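Local structure of putative uronate isomerase (Thermotoga maritima, 4NAR) at residues V176-I188 against F345-R357. The protein is of uncertain function, named a putative uronate isomerase but possibly a racemase acting on lactate or a similar hydroxy acid. Numbering follows the deposited sequence.
Sequences VDTFHWAAVLMGI and FNKNVAAHVINVR. With SO4 (sulfate ion), chain B.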
ATOM      1  N   VAL A 176     -11.809   2.857   4.758  1.00 17.86           N
ATOM      2  CA  VAL A 176     -10.470   2.290   4.876  1.00 18.66           C
ATOM      3  C   VAL A 176     -10.335   1.424   6.151  1.00 23.02           C
ATOM      4  O   VAL A 176      -9.718   0.344   6.126  1.00 21.26           O
ATOM      5  CB  VAL A 176      -9.391   3.403   4.788  1.00 19.28           C
ATOM      6  CG1 VAL A 176      -7.995   2.869   5.180  1.00 12.46           C
ATOM      7  CG2 VAL A 176      -9.394   4.040   3.360  1.00 10.93           C
ATOM      8  N   ASP A 177     -10.927   1.883   7.252  1.00 13.61           N
ATOM      9  CA  ASP A 177     -10.974   1.088   8.480  1.00 25.59           C
ATOM     10  C   ASP A 177     -11.646  -0.256   8.198  1.00 33.26           C
ATOM     11  O   ASP A 177     -11.157  -1.323   8.621  1.00 31.61           O
ATOM     12  CB  ASP A 177     -11.758   1.817   9.579  1.00 22.03           C
ATOM     13  CG  ASP A 177     -10.925   2.893  10.296  1.00 40.86           C
ATOM     14  OD1 ASP A 177      -9.884   3.353   9.748  1.00 46.20           O
ATOM     15  OD2 ASP A 177     -11.327   3.285  11.419  1.00 48.58           O
ATOM     16  N   THR A 178     -12.762  -0.179   7.469  1.00 24.54           N
ATOM     17  CA  THR A 178     -13.596  -1.325   7.146  1.00 19.20           C
ATOM     18  C   THR A 178     -12.846  -2.362   6.327  1.00 21.67           C
ATOM     19  O   THR A 178     -12.901  -3.555   6.649  1.00 23.43           O
ATOM     20  CB  THR A 178     -14.857  -0.898   6.364  1.00 23.25           C
ATOM     21  OG1 THR A 178     -15.678  -0.072   7.197  1.00 28.91           O
ATOM     22  CG2 THR A 178     -15.662  -2.119   5.897  1.00 18.31           C
ATOM     23  N   PHE A 179     -12.146  -1.938   5.275  1.00 15.20           N
ATOM     24  CA  PHE A 179     -11.455  -2.951   4.481  1.00 22.06           C
ATOM     25  C   PHE A 179     -10.250  -3.536   5.218  1.00 17.69           C
ATOM     26  O   PHE A 179      -9.977  -4.734   5.115  1.00 19.90           O
ATOM     27  CB  PHE A 179     -11.143  -2.496   3.037  1.00 17.71           C
ATOM     28  CG  PHE A 179      -9.826  -1.769   2.861  1.00 19.93           C
ATOM     29  CD1 PHE A 179      -8.605  -2.441   2.938  1.00 14.92           C
ATOM     30  CD2 PHE A 179      -9.817  -0.420   2.523  1.00 25.27           C
ATOM     31  CE1 PHE A 179      -7.402  -1.774   2.742  1.00 17.67           C
ATOM     32  CE2 PHE A 179      -8.614   0.257   2.313  1.00 22.08           C
ATOM     33  CZ  PHE A 179      -7.403  -0.423   2.424  1.00 21.77           C
ATOM     34  N   HIS A 180      -9.541  -2.695   5.966  1.00 15.26           N
ATOM     35  CA  HIS A 180      -8.408  -3.181   6.751  1.00 15.74           C
ATOM     36  C   HIS A 180      -8.853  -4.235   7.773  1.00 16.85           C
ATOM     37  O   HIS A 180      -8.189  -5.262   7.947  1.00 18.77           O
ATOM     38  CB  HIS A 180      -7.675  -2.027   7.438  1.00 11.82           C
ATOM     39  CG  HIS A 180      -6.680  -1.339   6.558  1.00 23.95           C
ATOM     40  ND1 HIS A 180      -5.534  -1.960   6.098  1.00 22.84           N
ATOM     41  CD2 HIS A 180      -6.650  -0.078   6.057  1.00 24.66           C
ATOM     42  CE1 HIS A 180      -4.846  -1.116   5.349  1.00 20.88           C
ATOM     43  NE2 HIS A 180      -5.502   0.034   5.309  1.00 25.85           N
ATOM     44  N   TRP A 181      -9.988  -3.994   8.426  1.00 14.85           N
ATOM     45  CA  TRP A 181     -10.488  -4.936   9.413  1.00 15.15           C
ATOM     46  C   TRP A 181     -11.005  -6.219   8.766  1.00 23.58           C
ATOM     47  O   TRP A 181     -10.766  -7.316   9.276  1.00 25.88           O
ATOM     48  CB  TRP A 181     -11.582  -4.291  10.268  1.00 27.13           C
ATOM     49  CG  TRP A 181     -11.957  -5.125  11.459  1.00 27.80           C
ATOM     50  CD1 TRP A 181     -13.169  -5.723  11.697  1.00 27.18           C
ATOM     51  CD2 TRP A 181     -11.112  -5.481  12.562  1.00 24.35           C
ATOM     52  NE1 TRP A 181     -13.128  -6.420  12.883  1.00 27.20           N
ATOM     53  CE2 TRP A 181     -11.869  -6.289  13.441  1.00 25.70           C
ATOM     54  CE3 TRP A 181      -9.783  -5.183  12.911  1.00 20.80           C
ATOM     55  CZ2 TRP A 181     -11.355  -6.813  14.632  1.00 20.01           C
ATOM     56  CZ3 TRP A 181      -9.262  -5.707  14.101  1.00 18.35           C
ATOM     57  CH2 TRP A 181     -10.050  -6.510  14.945  1.00 16.80           C
ATOM     58  N   ALA A 182     -11.736  -6.075   7.658  1.00 30.74           N
ATOM     59  CA  ALA A 182     -12.201  -7.218   6.875  1.00 24.44           C
ATOM     60  C   ALA A 182     -11.007  -8.096   6.501  1.00 27.38           C
ATOM     61  O   ALA A 182     -11.054  -9.326   6.642  1.00 28.91           O
ATOM     62  CB  ALA A 182     -12.929  -6.743   5.607  1.00 15.42           C
ATOM     63  N   ALA A 183      -9.933  -7.451   6.049  1.00 16.91           N
ATOM     64  CA  ALA A 183      -8.736  -8.158   5.606  1.00 17.49           C
ATOM     65  C   ALA A 183      -8.069  -8.912   6.744  1.00 17.53           C
ATOM     66  O   ALA A 183      -7.665 -10.065   6.586  1.00 26.59           O
ATOM     67  CB  ALA A 183      -7.739  -7.177   4.960  1.00 20.96           C
ATOM     68  N   VAL A 184      -7.929  -8.258   7.888  1.00 22.59           N
ATOM     69  CA  VAL A 184      -7.201  -8.872   8.993  1.00 22.94           C
ATOM     70  C   VAL A 184      -7.953 -10.070   9.618  1.00 22.28           C
ATOM     71  O   VAL A 184      -7.327 -10.984  10.180  1.00 21.55           O
ATOM     72  CB  VAL A 184      -6.764  -7.838  10.062  1.00 24.43           C
ATOM     73  CG1 VAL A 184      -7.902  -7.588  11.072  1.00 19.32           C
ATOM     74  CG2 VAL A 184      -5.461  -8.310  10.765  1.00 13.90           C
ATOM     75  N   LEU A 185      -9.278 -10.078   9.498  1.00 22.70           N
ATOM     76  CA  LEU A 185     -10.058 -11.225   9.951  1.00 23.75           C
ATOM     77  C   LEU A 185      -9.696 -12.475   9.140  1.00 24.81           C
ATOM     78  O   LEU A 185      -9.534 -13.558   9.703  1.00 31.40           O
ATOM     79  CB  LEU A 185     -11.554 -10.929   9.865  1.00 27.63           C
ATOM     80  CG  LEU A 185     -12.100  -9.902  10.867  1.00 30.32           C
ATOM     81  CD1 LEU A 185     -13.608  -9.755  10.692  1.00 24.95           C
ATOM     82  CD2 LEU A 185     -11.756 -10.296  12.312  1.00 26.69           C
HETATM   83  N   MSE A 186      -9.562 -12.329   7.821  1.00 23.40           N
HETATM   84  CA  MSE A 186      -8.999 -13.404   7.009  1.00 25.00           C
HETATM   85  C   MSE A 186      -7.520 -13.611   7.373  1.00 27.82           C
HETATM   86  O   MSE A 186      -7.068 -14.743   7.588  1.00 23.40           O
HETATM   87  CB  MSE A 186      -9.163 -13.115   5.507  1.00 28.99           C
HETATM   88  CG  MSE A 186      -8.464 -14.132   4.608  1.00 35.21           C
HETATM   89 SE   MSE A 186      -8.840 -13.999   2.671  0.41 26.87          SE
HETATM   90  CE  MSE A 186     -10.654 -14.756   2.677  1.00 36.05           C
ATOM     91  N   GLY A 187      -6.764 -12.518   7.433  1.00 19.85           N
ATOM     92  CA  GLY A 187      -5.395 -12.597   7.897  1.00 21.63           C
ATOM     93  C   GLY A 187      -4.380 -12.752   6.782  1.00 22.68           C
ATOM     94  O   GLY A 187      -4.631 -13.434   5.788  1.00 25.26           O
ATOM     95  N   ILE A 188      -3.231 -12.106   6.965  1.00 23.14           N
ATOM     96  CA  ILE A 188      -2.145 -12.116   5.984  1.00 23.21           C
ATOM     97  C   ILE A 188      -1.808 -13.490   5.390  1.00 29.31           C
ATOM     98  O   ILE A 188      -1.794 -13.620   4.148  1.00 27.28           O
ATOM     99  CB  ILE A 188      -0.869 -11.432   6.548  1.00 26.87           C
ATOM    100  CG1 ILE A 188      -1.118  -9.928   6.715  1.00 26.76           C
ATOM    101  CG2 ILE A 188       0.353 -11.726   5.665  1.00 18.94           C
ATOM    102  CD1 ILE A 188      -0.008  -9.213   7.419  1.00 20.19           C
ATOM    103  N   PHE A 345     -11.845   2.119  19.630  1.00 27.04           N
ATOM    104  CA  PHE A 345     -10.456   2.128  19.163  1.00 23.97           C
ATOM    105  C   PHE A 345     -10.395   1.947  17.651  1.00 27.31           C
ATOM    106  O   PHE A 345     -11.157   1.151  17.077  1.00 29.44           O
ATOM    107  CB  PHE A 345      -9.641   1.038  19.861  1.00 23.04           C
ATOM    108  CG  PHE A 345      -8.158   1.151  19.641  1.00 23.93           C
ATOM    109  CD1 PHE A 345      -7.525   0.396  18.653  1.00 19.21           C
ATOM    110  CD2 PHE A 345      -7.388   2.011  20.428  1.00 20.52           C
ATOM    111  CE1 PHE A 345      -6.145   0.495  18.455  1.00 19.02           C
ATOM    112  CE2 PHE A 345      -6.005   2.115  20.237  1.00 20.58           C
ATOM    113  CZ  PHE A 345      -5.386   1.363  19.248  1.00 20.01           C
ATOM    114  N   ASN A 346      -9.497   2.699  17.017  1.00 18.91           N
ATOM    115  CA  ASN A 346      -9.390   2.721  15.563  1.00 21.91           C
ATOM    116  C   ASN A 346      -8.987   1.365  14.952  1.00 28.93           C
ATOM    117  O   ASN A 346      -7.917   0.830  15.254  1.00 26.84           O
ATOM    118  CB  ASN A 346      -8.397   3.796  15.121  1.00 19.62           C
ATOM    119  CG  ASN A 346      -8.268   3.871  13.612  1.00 24.40           C
ATOM    120  OD1 ASN A 346      -7.483   3.126  13.001  1.00 23.66           O
ATOM    121  ND2 ASN A 346      -9.055   4.757  12.995  1.00 21.20           N
ATOM    122  N   LYS A 347      -9.822   0.843  14.056  1.00 26.21           N
ATOM    123  CA  LYS A 347      -9.621  -0.496  13.514  1.00 26.55           C
ATOM    124  C   LYS A 347      -8.471  -0.642  12.511  1.00 26.93           C
ATOM    125  O   LYS A 347      -7.972  -1.761  12.293  1.00 27.69           O
ATOM    126  CB  LYS A 347     -10.934  -1.030  12.938  1.00 27.37           C
ATOM    127  CG  LYS A 347     -11.896  -1.484  14.029  1.00 23.84           C
ATOM    128  CD  LYS A 347     -13.254  -1.856  13.476  1.00 34.81           C
ATOM    129  CE  LYS A 347     -14.232  -2.160  14.609  1.00 33.99           C
ATOM    130  NZ  LYS A 347     -14.202  -3.601  14.943  1.00 44.68           N
ATOM    131  N   ASN A 348      -8.051   0.474  11.914  1.00 27.93           N
ATOM    132  CA  ASN A 348      -6.912   0.481  10.998  1.00 22.96           C
ATOM    133  C   ASN A 348      -5.633   0.199  11.802  1.00 19.13           C
ATOM    134  O   ASN A 348      -4.882  -0.738  11.492  1.00 22.01           O
ATOM    135  CB  ASN A 348      -6.832   1.827  10.244  1.00 25.08           C
ATOM    136  CG  ASN A 348      -5.913   1.780   9.007  1.00 26.65           C
ATOM    137  OD1 ASN A 348      -5.114   0.843   8.813  1.00 25.64           O
ATOM    138  ND2 ASN A 348      -6.020   2.810   8.170  1.00 26.46           N
ATOM    139  N   VAL A 349      -5.403   0.999  12.842  1.00 18.08           N
ATOM    140  CA  VAL A 349      -4.356   0.717  13.826  1.00 22.84           C
ATOM    141  C   VAL A 349      -4.467  -0.708  14.405  1.00 24.79           C
ATOM    142  O   VAL A 349      -3.458  -1.423  14.529  1.00 19.32           O
ATOM    143  CB  VAL A 349      -4.397   1.733  14.989  1.00 21.39           C
ATOM    144  CG1 VAL A 349      -3.405   1.339  16.098  1.00 17.86           C
ATOM    145  CG2 VAL A 349      -4.125   3.145  14.475  1.00 13.46           C
ATOM    146  N   ALA A 350      -5.688  -1.114  14.757  1.00 18.54           N
ATOM    147  CA  ALA A 350      -5.897  -2.459  15.284  1.00 27.37           C
ATOM    148  C   ALA A 350      -5.420  -3.505  14.276  1.00 27.28           C
ATOM    149  O   ALA A 350      -4.692  -4.447  14.630  1.00 23.36           O
ATOM    150  CB  ALA A 350      -7.378  -2.689  15.642  1.00 27.65           C
ATOM    151  N   ALA A 351      -5.824  -3.340  13.018  1.00 21.03           N
ATOM    152  CA  ALA A 351      -5.423  -4.292  11.981  1.00 21.40           C
ATOM    153  C   ALA A 351      -3.894  -4.285  11.790  1.00 19.45           C
ATOM    154  O   ALA A 351      -3.264  -5.345  11.648  1.00 17.59           O
ATOM    155  CB  ALA A 351      -6.161  -3.996  10.654  1.00 12.81           C
ATOM    156  N   HIS A 352      -3.307  -3.088  11.801  1.00 15.83           N
ATOM    157  CA  HIS A 352      -1.866  -2.918  11.585  1.00 22.49           C
ATOM    158  C   HIS A 352      -1.032  -3.724  12.588  1.00 19.96           C
ATOM    159  O   HIS A 352      -0.114  -4.473  12.227  1.00 18.10           O
ATOM    160  CB  HIS A 352      -1.502  -1.443  11.722  1.00 21.99           C
ATOM    161  CG  HIS A 352      -0.048  -1.204  12.023  1.00 23.36           C
ATOM    162  ND1 HIS A 352       0.945  -1.361  11.084  1.00 23.32           N
ATOM    163  CD2 HIS A 352       0.565  -0.794  13.163  1.00 20.04           C
ATOM    164  CE1 HIS A 352       2.120  -1.062  11.631  1.00 12.42           C
ATOM    165  NE2 HIS A 352       1.914  -0.725  12.886  1.00 25.11           N
ATOM    166  N   VAL A 353      -1.374  -3.536  13.855  1.00 19.62           N
ATOM    167  CA  VAL A 353      -0.725  -4.202  14.973  1.00 25.45           C
ATOM    168  C   VAL A 353      -0.757  -5.751  14.841  1.00 20.77           C
ATOM    169  O   VAL A 353       0.263  -6.413  14.983  1.00 21.77           O
ATOM    170  CB  VAL A 353      -1.349  -3.651  16.292  1.00 28.08           C
ATOM    171  CG1 VAL A 353      -1.639  -4.748  17.285  1.00 34.77           C
ATOM    172  CG2 VAL A 353      -0.475  -2.523  16.857  1.00 16.73           C
ATOM    173  N   ILE A 354      -1.914  -6.321  14.534  1.00 20.04           N
ATOM    174  CA  ILE A 354      -2.009  -7.756  14.297  1.00 20.03           C
ATOM    175  C   ILE A 354      -1.160  -8.144  13.092  1.00 22.60           C
ATOM    176  O   ILE A 354      -0.427  -9.143  13.123  1.00 22.78           O
ATOM    177  CB  ILE A 354      -3.452  -8.177  13.998  1.00 19.88           C
ATOM    178  CG1 ILE A 354      -4.383  -7.794  15.159  1.00 17.82           C
ATOM    179  CG2 ILE A 354      -3.519  -9.689  13.695  1.00 17.89           C
ATOM    180  CD1 ILE A 354      -5.888  -7.925  14.834  1.00 15.28           C
ATOM    181  N   ASN A 355      -1.278  -7.356  12.026  1.00 18.26           N
ATOM    182  CA  ASN A 355      -0.516  -7.585  10.810  1.00 19.08           C
ATOM    183  C   ASN A 355       0.994  -7.712  11.068  1.00 21.64           C
ATOM    184  O   ASN A 355       1.652  -8.653  10.588  1.00 17.06           O
ATOM    185  CB  ASN A 355      -0.814  -6.475   9.803  1.00 21.44           C
ATOM    186  CG  ASN A 355      -2.132  -6.697   9.062  1.00 23.31           C
ATOM    187  OD1 ASN A 355      -2.598  -7.845   8.924  1.00 25.67           O
ATOM    188  ND2 ASN A 355      -2.731  -5.604   8.566  1.00 14.64           N
ATOM    189  N   VAL A 356       1.534  -6.768  11.834  1.00 22.14           N
ATOM    190  CA  VAL A 356       2.941  -6.810  12.197  1.00 19.64           C
ATOM    191  C   VAL A 356       3.282  -7.998  13.118  1.00 24.66           C
ATOM    192  O   VAL A 356       4.235  -8.753  12.841  1.00 22.37           O
ATOM    193  CB  VAL A 356       3.404  -5.510  12.870  1.00 25.35           C
ATOM    194  CG1 VAL A 356       4.846  -5.668  13.390  1.00 20.12           C
ATOM    195  CG2 VAL A 356       3.290  -4.320  11.904  1.00 23.94           C
ATOM    196  N   ARG A 357       2.504  -8.177  14.189  1.00 16.74           N
ATOM    197  CA  ARG A 357       2.869  -9.150  15.222  1.00 24.52           C
ATOM    198  C   ARG A 357       2.777 -10.604  14.742  1.00 23.62           C
ATOM    199  O   ARG A 357       3.577 -11.461  15.153  1.00 24.40           O
ATOM    200  CB  ARG A 357       2.064  -8.957  16.515  1.00 15.68           C
ATOM    201  CG  ARG A 357       2.705  -9.670  17.693  1.00 16.43           C
ATOM    202  CD  ARG A 357       4.093  -9.071  17.989  1.00 16.44           C
ATOM    203  NE  ARG A 357       4.914  -9.850  18.929  1.00 23.55           N
ATOM    204  CZ  ARG A 357       5.605 -10.950  18.602  1.00 29.32           C
ATOM    205  NH1 ARG A 357       5.567 -11.440  17.356  1.00 26.56           N
ATOM    206  NH2 ARG A 357       6.337 -11.573  19.525  1.00 22.10           N
TER
HETATM  207  S   SO4 B 501      -3.140   3.039   4.736  1.00 31.62           S
HETATM  208  O1  SO4 B 501      -4.166   2.202   4.091  1.00 33.24           O
HETATM  209  O2  SO4 B 501      -2.869   4.210   3.886  1.00 33.74           O
HETATM  210  O3  SO4 B 501      -3.619   3.455   6.062  1.00 28.25           O
HETATM  211  O4  SO4 B 501      -1.898   2.254   4.899  1.00 36.75           O
HETATM  212  O   HOH W   1     -12.304   2.078  13.444  1.00 34.14           O
HETATM  213  O   HOH W   2      -5.442  -5.457   7.078  1.00 20.37           O
HETATM  214  O   HOH W   3      -3.066 -10.482   9.562  1.00 23.57           O
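Trp-181 and Lys-347 meet across two helices, 176-186 and 347-357, that run side by side, their axes coming within 8.3 Å and inclined by 30°. The Lys-347 chain lies over one indole face: CD makes a CH-pi contact, and the bend at the last torsion brings NZ 3.9 Å from the centroid of the five-membered ring, 21° off its normal, a cation-pi geometry. Leu-185 CD2 covers the other indole face, while Trp-181 NE1 is hydrogen-bonded to Asp-125 OD2. The six-membered end of the indole reaches the methyls of Ala-350 and Ile-354.

His-180 is sandwiched. Phe-179 CE1 sits over the centre of one imidazole face, and Asn-348 OD1 lies above the other, 3.3 Å from His-180 CD2, with ring and amide planes only 24° apart. This carbonyl approaches from above the ring, without a hydrogen bond. In the plane of the ring, at its edge, is the sulfate: His-180 NE2 donates to O1 at 2.8 Å in a nearly straight bond, and Asn-348 ND2 gives O3 a longer one.

One turn beyond Asn-348, the small Ala-351 side chain permits close approach, its CB 3.9 Å from Val-184 CB. Val-184 CG2, anti to the backbone N, extends to Ile-354 CG2 and Asn-355 OD1.

No direct hydrogen bond joins the helices; waters do. One links Asp-177 OD2 (2.6 Å) to Lys-347 N, beside the N-cap Asn-346, whose OD1 accepts from Val-349 N at 3.0 Å; two others tie the Asn-355 amide to His-180 O and Ile-188 N. The carboxylate near a helix N-terminus is consistent with favourable dipole electrostatics, and the sulfate, probably from the crystallisation liquor and also bound by Thr-72 and Trp-283, is consistent with a pocket able to hold an anion beside His-180 and Asn-348.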